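Local coordinates for protein possible hydrolase (Mycobacterium tuberculosis, PDB 6WYN) that hydrolyses carboxylic esters, preferring short, straight-chain alkyl esters such as butanoates, and is likely involved in ester and lipid metabolism, at residues D44-L49 and N94-D99; A213-T218 and R232-N237. All blocks are in the same frame, centred on the assembly; numbering follows the deposited sequence.

Interaction 1: D44-L49 and N94-D99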
loop_
_atom_site.group_PDB
_atom_site.type_symbol
_atom_site.label_atom_id
_atom_site.label_comp_id
_atom_site.label_asym_id
_atom_site.label_seq_id
_atom_site.Cartn_x
_atom_site.Cartn_y
_atom_site.Cartn_z
ATOM N N ASP A 44 10.292 11.719 15.859
ATOM C CA ASP A 44 9.138 10.817 16.066
ATOM C C ASP A 44 8.453 10.588 14.705
ATOM O O ASP A 44 8.482 11.498 13.846
ATOM C CB ASP A 44 8.233 11.469 17.100
ATOM C CG ASP A 44 6.855 10.893 17.122
ATOM O OD1 ASP A 44 6.750 9.786 17.641
ATOM O OD2 ASP A 44 5.922 11.538 16.593
ATOM N N GLU A 45 7.778 9.452 14.531
ATOM C CA GLU A 45 7.203 9.058 13.231
ATOM C C GLU A 45 5.999 9.941 12.876
ATOM O O GLU A 45 5.591 9.928 11.705
ATOM C CB GLU A 45 6.922 7.555 13.235
ATOM C CG GLU A 45 5.689 7.111 13.980
ATOM C CD GLU A 45 5.340 5.651 13.676
ATOM O OE1 GLU A 45 5.022 4.893 14.639
ATOM O OE2 GLU A 45 5.394 5.267 12.465
ATOM N N PHE A 46 5.418 10.673 13.812
ATOM C CA PHE A 46 4.279 11.588 13.543
ATOM C C PHE A 46 4.750 13.060 13.426
ATOM O O PHE A 46 3.908 13.937 13.256
ATOM C CB PHE A 46 3.207 11.358 14.609
ATOM C CG PHE A 46 2.790 9.914 14.715
ATOM C CD1 PHE A 46 2.349 9.228 13.587
ATOM C CD2 PHE A 46 2.833 9.243 15.933
ATOM C CE1 PHE A 46 2.024 7.883 13.658
ATOM C CE2 PHE A 46 2.436 7.916 16.025
ATOM C CZ PHE A 46 2.034 7.253 14.891
ATOM N N ALA A 47 6.040 13.333 13.410
ATOM C CA ALA A 47 6.560 14.721 13.444
ATOM C C ALA A 47 6.279 15.470 12.121
ATOM O O ALA A 47 6.321 16.690 12.142
ATOM C CB ALA A 47 8.038 14.686 13.736
ATOM N N LEU A 48 6.040 14.802 10.987
ATOM C CA LEU A 48 5.875 15.497 9.676
ATOM C C LEU A 48 4.421 15.584 9.260
ATOM O O LEU A 48 4.177 15.884 8.079
ATOM C CB LEU A 48 6.684 14.749 8.625
ATOM C CG LEU A 48 8.168 14.693 8.944
ATOM C CD1 LEU A 48 8.906 13.902 7.885
ATOM C CD2 LEU A 48 8.734 16.116 9.086
ATOM N N LEU A 49 3.464 15.345 10.145
ATOM C CA LEU A 49 2.061 15.223 9.666
ATOM C C LEU A 49 1.544 16.566 9.093
ATOM O O LEU A 49 0.614 16.509 8.256
ATOM C CB LEU A 49 1.129 14.689 10.750
ATOM C CG LEU A 49 1.285 13.202 11.098
ATOM C CD1 LEU A 49 0.272 12.840 12.183
ATOM C CD2 LEU A 49 1.109 12.321 9.865
ATOM N N ASN A 94 5.240 1.319 2.985
ATOM C CA ASN A 94 4.748 1.050 4.339
ATOM C C ASN A 94 3.463 1.837 4.524
ATOM O O ASN A 94 3.068 2.585 3.610
ATOM C CB ASN A 94 5.801 1.366 5.407
ATOM C CG ASN A 94 6.093 2.836 5.492
ATOM O OD1 ASN A 94 5.434 3.552 6.266
ATOM N ND2 ASN A 94 7.059 3.281 4.695
ATOM N N ALA A 95 2.840 1.654 5.672
ATOM C CA ALA A 95 1.565 2.287 6.038
ATOM C C ALA A 95 1.578 3.815 5.842
ATOM O O ALA A 95 0.502 4.383 5.621
ATOM C CB ALA A 95 1.239 1.916 7.454
ATOM N N HIS A 96 2.725 4.463 6.044
ATOM C CA HIS A 96 2.829 5.940 5.992
ATOM C C HIS A 96 2.549 6.446 4.567
ATOM O O HIS A 96 2.263 7.656 4.435
ATOM C CB HIS A 96 4.198 6.444 6.452
ATOM C CG HIS A 96 4.355 6.523 7.932
ATOM N ND1 HIS A 96 3.822 7.551 8.655
ATOM C CD2 HIS A 96 5.007 5.720 8.817
ATOM C CE1 HIS A 96 4.137 7.404 9.934
ATOM N NE2 HIS A 96 4.853 6.281 10.057
ATOM N N THR A 97 2.600 5.577 3.545
ATOM C CA THR A 97 2.263 5.967 2.149
ATOM C C THR A 97 0.867 6.590 2.174
ATOM O O THR A 97 0.559 7.444 1.329
ATOM C CB THR A 97 2.344 4.785 1.162
ATOM O OG1 THR A 97 2.360 5.276 -0.183
ATOM C CG2 THR A 97 1.178 3.841 1.277
ATOM N N TRP A 98 0.021 6.172 3.095
ATOM C CA TRP A 98 -1.381 6.649 3.127
ATOM C C TRP A 98 -1.594 7.932 3.936
ATOM O O TRP A 98 -2.739 8.377 3.950
ATOM C CB TRP A 98 -2.293 5.560 3.627
ATOM C CG TRP A 98 -2.231 4.323 2.829
ATOM C CD1 TRP A 98 -1.622 3.142 3.154
ATOM C CD2 TRP A 98 -2.786 4.165 1.525
ATOM N NE1 TRP A 98 -1.859 2.220 2.176
ATOM C CE2 TRP A 98 -2.516 2.833 1.137
ATOM C CE3 TRP A 98 -3.492 5.009 0.665
ATOM C CZ2 TRP A 98 -2.919 2.335 -0.095
ATOM C CZ3 TRP A 98 -3.873 4.516 -0.556
ATOM C CH2 TRP A 98 -3.652 3.180 -0.896
ATOM N N ASP A 99 -0.581 8.484 4.598
ATOM C CA ASP A 99 -0.758 9.606 5.565
ATOM C C ASP A 99 -1.576 10.747 4.918
ATOM O O ASP A 99 -2.507 11.275 5.538
ATOM C CB ASP A 99 0.594 10.101 6.071
ATOM C CG ASP A 99 1.349 9.150 6.988
ATOM O OD1 ASP A 99 0.782 8.051 7.336
ATOM O OD2 ASP A 99 2.519 9.508 7.327
#

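Interaction 2: A213-T218 and R232-N237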
loop_
_atom_site.group_PDB
_atom_site.type_symbol
_atom_site.label_atom_id
_atom_site.label_comp_id
_atom_site.label_asym_id
_atom_site.label_seq_id
_atom_site.Cartn_x
_atom_site.Cartn_y
_atom_site.Cartn_z
ATOM N N ALA A 213 21.994 9.448 0.577
ATOM C CA ALA A 213 22.263 8.378 -0.414
ATOM C C ALA A 213 20.997 7.557 -0.725
ATOM O O ALA A 213 20.811 7.055 -1.882
ATOM C CB ALA A 213 23.343 7.476 0.134
ATOM N N MET A 214 20.140 7.364 0.271
ATOM C CA MET A 214 18.839 6.696 0.015
ATOM C C MET A 214 17.928 7.671 -0.735
ATOM O O MET A 214 17.292 7.270 -1.724
ATOM C CB MET A 214 18.236 6.249 1.348
ATOM C CG MET A 214 19.181 5.313 2.104
ATOM S SD MET A 214 18.350 4.642 3.549
ATOM C CE MET A 214 17.887 3.030 2.943
ATOM N N LEU A 215 17.954 8.941 -0.326
ATOM C CA LEU A 215 17.196 10.026 -0.983
ATOM C C LEU A 215 17.663 10.190 -2.446
ATOM O O LEU A 215 16.788 10.309 -3.294
ATOM C CB LEU A 215 17.340 11.290 -0.147
ATOM C CG LEU A 215 16.555 12.485 -0.667
ATOM C CD1 LEU A 215 15.088 12.168 -0.856
ATOM C CD2 LEU A 215 16.733 13.669 0.249
ATOM N N ASP A 216 18.952 10.021 -2.744
ATOM C CA ASP A 216 19.536 10.174 -4.113
ATOM C C ASP A 216 18.970 9.099 -5.045
ATOM O O ASP A 216 18.572 9.430 -6.157
ATOM C CB ASP A 216 21.071 10.141 -4.054
ATOM C CG ASP A 216 21.698 11.437 -3.529
ATOM O OD1 ASP A 216 21.010 12.507 -3.533
ATOM O OD2 ASP A 216 22.897 11.396 -3.148
ATOM N N LEU A 217 18.871 7.866 -4.543
ATOM C CA LEU A 217 18.255 6.699 -5.211
ATOM C C LEU A 217 16.776 6.981 -5.522
ATOM O O LEU A 217 16.328 6.757 -6.640
ATOM C CB LEU A 217 18.450 5.542 -4.227
ATOM C CG LEU A 217 18.771 4.197 -4.858
ATOM C CD1 LEU A 217 19.960 4.322 -5.812
ATOM C CD2 LEU A 217 19.022 3.149 -3.771
ATOM N N THR A 218 16.031 7.542 -4.576
ATOM C CA THR A 218 14.577 7.815 -4.716
ATOM C C THR A 218 14.390 8.995 -5.685
ATOM O O THR A 218 13.485 8.975 -6.530
ATOM C CB THR A 218 14.017 8.081 -3.323
ATOM O OG1 THR A 218 14.365 6.962 -2.506
ATOM C CG2 THR A 218 12.534 8.300 -3.329
ATOM N N ARG A 232 10.203 12.807 2.838
ATOM C CA ARG A 232 9.246 12.299 3.859
ATOM C C ARG A 232 9.059 10.796 3.641
ATOM O O ARG A 232 9.070 10.045 4.637
ATOM C CB ARG A 232 7.919 13.045 3.701
ATOM C CG ARG A 232 6.819 12.635 4.668
ATOM C CD ARG A 232 5.944 13.826 5.005
ATOM N NE ARG A 232 4.832 14.056 4.094
ATOM C CZ ARG A 232 4.821 14.933 3.095
ATOM N NH1 ARG A 232 5.885 15.678 2.848
ATOM N NH2 ARG A 232 3.745 15.058 2.339
ATOM N N GLY A 233 8.910 10.380 2.381
ATOM C CA GLY A 233 8.708 8.959 2.058
ATOM C C GLY A 233 9.901 8.124 2.482
ATOM O O GLY A 233 9.704 7.024 3.102
ATOM N N VAL A 234 11.109 8.613 2.214
ATOM C CA VAL A 234 12.359 7.900 2.587
ATOM C C VAL A 234 12.503 7.845 4.125
ATOM O O VAL A 234 12.819 6.783 4.635
ATOM C CB VAL A 234 13.590 8.533 1.928
ATOM C CG1 VAL A 234 14.886 7.934 2.466
ATOM C CG2 VAL A 234 13.548 8.403 0.406
ATOM N N PHE A 235 12.315 8.954 4.830
ATOM C CA PHE A 235 12.272 8.975 6.313
ATOM C C PHE A 235 11.442 7.794 6.884
ATOM O O PHE A 235 11.943 6.986 7.686
ATOM C CB PHE A 235 11.689 10.308 6.741
ATOM C CG PHE A 235 11.447 10.399 8.215
ATOM C CD1 PHE A 235 12.501 10.246 9.103
ATOM C CD2 PHE A 235 10.171 10.605 8.704
ATOM C CE1 PHE A 235 12.280 10.328 10.470
ATOM C CE2 PHE A 235 9.951 10.680 10.072
ATOM C CZ PHE A 235 11.005 10.550 10.945
ATOM N N HIS A 236 10.203 7.629 6.440
ATOM C CA HIS A 236 9.282 6.562 6.938
ATOM C C HIS A 236 9.754 5.171 6.493
ATOM O O HIS A 236 9.463 4.185 7.179
ATOM C CB HIS A 236 7.859 6.817 6.467
ATOM C CG HIS A 236 7.273 8.034 7.059
ATOM N ND1 HIS A 236 7.433 8.329 8.389
ATOM C CD2 HIS A 236 6.552 9.034 6.497
ATOM C CE1 HIS A 236 6.762 9.429 8.651
ATOM N NE2 HIS A 236 6.255 9.920 7.502
ATOM N N ASN A 237 10.432 5.083 5.351
ATOM C CA ASN A 237 10.726 3.776 4.726
ATOM C C ASN A 237 12.129 3.308 5.092
ATOM O O ASN A 237 12.567 2.265 4.559
ATOM C CB ASN A 237 10.551 3.817 3.223
ATOM C CG ASN A 237 9.951 2.555 2.662
ATOM O OD1 ASN A 237 9.387 1.723 3.395
ATOM N ND2 ASN A 237 10.007 2.425 1.344
#

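Interaction 1: D44-L49 and N94-D99
Glu45 reaches across to His96, and its side chain can be followed atom by atom. Glu45 CB lies 4.0 Å from His96 NE2, a loose contact. Chi1 of 77° sets CG between the backbone N and the carbonyl carbon, where it rides 3.6 Å above the Phe46 ring plane, over the ring centre. Beyond CG the chain is extended, and Glu45 CD comes to 3.7 Å from His96 NE2. At the tip, Glu45 OE2 accepts from His96 NE2 at 2.7 Å with an N-H...O angle of 165°. The bond lies near the imidazole plane and reaches OE2 on its anti side, the carboxylate being turned 49° against the ring. The same oxygen forms a salt bridge with Arg67, while OE1 is hydrogen-bonded elsewhere.

The other ring nitrogen, His96 ND1, donates almost in plane to the syn lone pair of Asp99 OD2, again at 2.7 Å. Two carboxylates thus fix the rotation of one buried ring, a setting that probably favours a protonated imidazole, though Arg67 offsets part of the charge. Leu49 CD2 makes van der Waals contact with Asp99 OD2 at 4.0 Å. His96 N donates to Asn94 OD1, closing an Asx turn.

The result is a carboxylate-histidine-carboxylate bridge, separate from the catalytic triad. It ties the N-terminal loop before helix 49-55 to the loop that follows strand 85-88 and enters helix 99-105 of the alpha/beta-hydrolase fold.

Interaction 2: A213-T218 and R232-N237
Val234 packs against Met214, Leu215 and Thr218 where two helices meet in the region between strands 174-178 and 273-278, the position expected for the inserted cap of this alpha/beta hydrolase. The axes of the two segments approach to 9.8 Å, with 125° between their N-to-C directions: a steeply oblique crossing. Leu215 and Val234 mark the nearest backbone approach, their CA atoms lying 6.4 Å apart.

The apolar contacts divide between the two methyls of Val234. Val234 CG1, anti to the backbone N (chi1 172°), meets Met214 CB at 3.9 Å. Val234 CG2 lies 4.3 Å from Leu215 CD1 and 3.9 Å from Thr218 CG2. Trp248 of strand 246-248 also touches Met214 and Thr218, while Arg231 and Leu230, earlier on helix 227-237, extend the packing to Leu215 and Thr218.

No hydrogen bond crosses between the segments; the polar interaction is internal to helix 211-221. Thr218 OG1, beside its own backbone N, donates to Met214 O at 3.0 Å, so this carbonyl accepts from both the amide and the hydroxyl of Thr218. That bonded Thr218 OG1 is also the threonine atom closest to the valine, 3.4 Å from Val234 CG2.

How the interactions relate
Helix 227-237 joins the two contacts, whose centres are 13 Å apart: Val234 serves interaction 2, while His236 and Asn237 touch interaction 1. The rings of His236 and His96 stack, and His96 CG lies 3.4 Å from His236 CG. On the other segment, His236 CE1 lies 3.3 Å from Glu45 O. Asn94 ND2 probably donates to Asn237 OD1 at 3.1 Å, and Asn237 ND2 bonds to Gly92 O, next to the selectivity site Gly91. Both contacts lie away from the catalytic residues Ser155, Asp179 and His310. The geometry therefore traces a path of contacts from helix 211-221 through helix 227-237 to the 94-99 loop and the N-terminal segment.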